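Local atomic coordinates of 3,4-dihydroxy-2-butanone 4-phosphate synthase (Candida albicans, PDB entry 2RIU), a protein that catalyses the conversion of D-ribulose 5-phosphate to formate and 3,4-dihydroxy-2-butanone 4-phosphate, a step of riboflavin biosynthesis. Residues L35-E40 against A161-E166. Numbering follows the deposited sequence.
With 5RP (ribulose-5-phosphate), chain B.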
loop_
_atom_site.group_PDB
_atom_site.type_symbol
_atom_site.label_atom_id
_atom_site.label_comp_id
_atom_site.label_asym_id
_atom_site.label_seq_id
_atom_site.Cartn_x
_atom_site.Cartn_y
_atom_site.Cartn_z
ATOM N N LEU A 35 1.317 11.882 -6.660
ATOM C CA LEU A 35 1.637 12.920 -5.680
ATOM C C LEU A 35 3.055 12.677 -5.170
ATOM O O LEU A 35 3.406 11.542 -4.841
ATOM C CB LEU A 35 0.654 12.878 -4.516
ATOM C CG LEU A 35 -0.741 13.459 -4.761
ATOM C CD1 LEU A 35 -1.647 13.128 -3.579
ATOM C CD2 LEU A 35 -0.668 14.975 -5.000
ATOM N N ILE A 36 3.865 13.736 -5.119
ATOM C CA ILE A 36 5.236 13.648 -4.595
ATOM C C ILE A 36 5.491 14.822 -3.655
ATOM O O ILE A 36 5.161 15.958 -3.978
ATOM C CB ILE A 36 6.291 13.687 -5.740
ATOM C CG1 ILE A 36 6.005 12.605 -6.795
ATOM C CG2 ILE A 36 7.727 13.585 -5.178
ATOM C CD1 ILE A 36 7.097 12.425 -7.847
ATOM N N MET A 37 6.084 14.557 -2.494
ATOM C CA MET A 37 6.551 15.645 -1.636
ATOM C C MET A 37 7.832 15.264 -0.921
ATOM O O MET A 37 8.269 14.106 -0.990
ATOM C CB MET A 37 5.474 16.095 -0.638
ATOM C CG MET A 37 5.192 15.114 0.507
ATOM S SD MET A 37 4.228 15.909 1.815
ATOM C CE MET A 37 5.467 17.006 2.508
ATOM N N ALA A 38 8.441 16.234 -0.247
ATOM C CA ALA A 38 9.699 15.986 0.452
ATOM C C ALA A 38 9.485 15.037 1.627
ATOM O O ALA A 38 8.571 15.235 2.430
ATOM C CB ALA A 38 10.316 17.291 0.921
ATOM N N ALA A 39 10.321 14.003 1.724
ATOM C CA ALA A 39 10.182 13.016 2.791
ATOM C C ALA A 39 10.275 13.653 4.174
ATOM O O ALA A 39 9.506 13.300 5.071
ATOM C CB ALA A 39 11.226 11.903 2.640
ATOM N N GLU A 40 11.196 14.605 4.346
ATOM C CA GLU A 40 11.420 15.194 5.675
ATOM C C GLU A 40 10.276 16.090 6.151
ATOM O O GLU A 40 10.186 16.410 7.341
ATOM C CB GLU A 40 12.750 15.947 5.728
ATOM C CG GLU A 40 12.795 17.193 4.861
ATOM C CD GLU A 40 14.210 17.633 4.606
ATOM O OE1 GLU A 40 14.708 18.497 5.367
ATOM O OE2 GLU A 40 14.834 17.082 3.674
ATOM N N ALA A 161 15.590 12.674 -0.393
ATOM C CA ALA A 161 14.555 11.712 -0.041
ATOM C C ALA A 161 13.201 12.320 -0.348
ATOM O O ALA A 161 12.946 13.486 -0.036
ATOM C CB ALA A 161 14.641 11.365 1.438
ATOM N N GLY A 162 12.335 11.524 -0.960
ATOM C CA GLY A 162 10.977 11.973 -1.285
ATOM C C GLY A 162 9.979 10.916 -0.875
ATOM O O GLY A 162 10.365 9.851 -0.393
ATOM N N VAL A 163 8.695 11.206 -1.074
ATOM C CA VAL A 163 7.631 10.241 -0.777
ATOM C C VAL A 163 6.557 10.379 -1.850
ATOM O O VAL A 163 6.189 11.491 -2.223
ATOM C CB VAL A 163 7.085 10.394 0.674
ATOM C CG1 VAL A 163 6.590 11.811 0.946
ATOM C CG2 VAL A 163 5.993 9.352 0.986
ATOM N N ILE A 164 6.087 9.241 -2.363
ATOM C CA ILE A 164 5.268 9.222 -3.573
ATOM C C ILE A 164 4.137 8.206 -3.504
ATOM O O ILE A 164 4.244 7.195 -2.813
ATOM C CB ILE A 164 6.122 8.925 -4.842
ATOM C CG1 ILE A 164 6.635 7.476 -4.861
ATOM C CG2 ILE A 164 7.286 9.914 -4.971
ATOM C CD1 ILE A 164 7.491 7.136 -6.092
ATOM N N CYS A 165 3.059 8.480 -4.233
ATOM C CA CYS A 165 2.009 7.483 -4.442
ATOM C C CYS A 165 1.136 7.899 -5.613
ATOM O O CYS A 165 1.034 9.088 -5.922
ATOM C CB CYS A 165 1.159 7.283 -3.180
ATOM S SG CYS A 165 0.435 5.616 -3.085
ATOM N N GLU A 166 0.510 6.911 -6.248
ATOM C CA GLU A 166 -0.283 7.117 -7.467
ATOM C C GLU A 166 -1.694 7.592 -7.166
ATOM O O GLU A 166 -2.409 6.955 -6.394
ATOM C CB GLU A 166 -0.393 5.805 -8.249
ATOM C CG GLU A 166 0.917 5.136 -8.599
ATOM C CD GLU A 166 1.359 4.080 -7.591
ATOM O OE1 GLU A 166 0.893 4.077 -6.424
ATOM O OE2 GLU A 166 2.196 3.248 -7.984
HETATM C C2 5RP B . 5.263 4.039 -11.210
HETATM C C3 5RP B . 5.286 4.888 -9.960
HETATM C C5 5RP B . 5.444 4.275 -8.593
HETATM O O13 5RP B . 5.249 5.300 -7.609
HETATM C C6 5RP B . 6.792 3.577 -8.357
HETATM O O14 5RP B . 6.833 3.176 -6.983
HETATM C C7 5RP B . 8.037 4.422 -8.632
HETATM O O8 5RP B . 8.045 4.829 -9.996
HETATM P P9 5RP B . 9.291 4.600 -10.981
HETATM O O12 5RP B . 9.388 3.107 -11.192
HETATM O O11 5RP B . 10.502 5.191 -10.296
HETATM O O10 5RP B . 8.820 5.398 -12.174
HETATM O O4 5RP B . 5.162 6.095 -10.063
HETATM O O1 5RP B . 4.293 4.598 -12.105
HETATM O O HOH W 1 13.328 15.144 2.355
#
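Rotation about the first side-chain bond divides the work of Ile-164: with chi1 at 69°, CG1 sits between the backbone N and the carbonyl carbon and carries CD1 to the bound ribulose 5-phosphate, while CG2 stays beside the backbone N and meets Ile-36. There the two isoleucines lie side by side, CG2 of Ile-164 pressing on CG1 of Ile-36 at 3.5 Å, tighter than usual for two carbons. On the other face of the sheet, Met-37 and Val-163 run alongside each other, Met-37 CG 3.6 Å from Val-163 CG1, and helices 44-52 and 103-114 add to the packing.

Between the two layers of side chains runs a regular antiparallel ladder. Leu-35 and Cys-165 exchange two backbone hydrogen bonds, as do Met-37 and Val-163, and between them Ile-36 and Ile-164 form a non-hydrogen-bonded pair. Past the ladder Ala-39 N donates a further hydrogen bond to Ala-161 O, 3.2 Å, from above the carbonyl plane. A water 2.9 Å from Ala-161 O accepts the N-H of Glu-40 and also lies within bonding distance of Glu-40 OE2; it has more acceptors in reach than protons to give.

One strand pair thus joins apolar core to active site: CD1 of Ile-164 lies 3.3 Å from substrate O13, and Asp-34, just before Leu-35, hydrogen-bonds the same ligand. This apolar contact suggests that Ile-164 contributes packing, while Thr-85 and Thr-146 join Asp-34 in hydrogen-bonding the substrate.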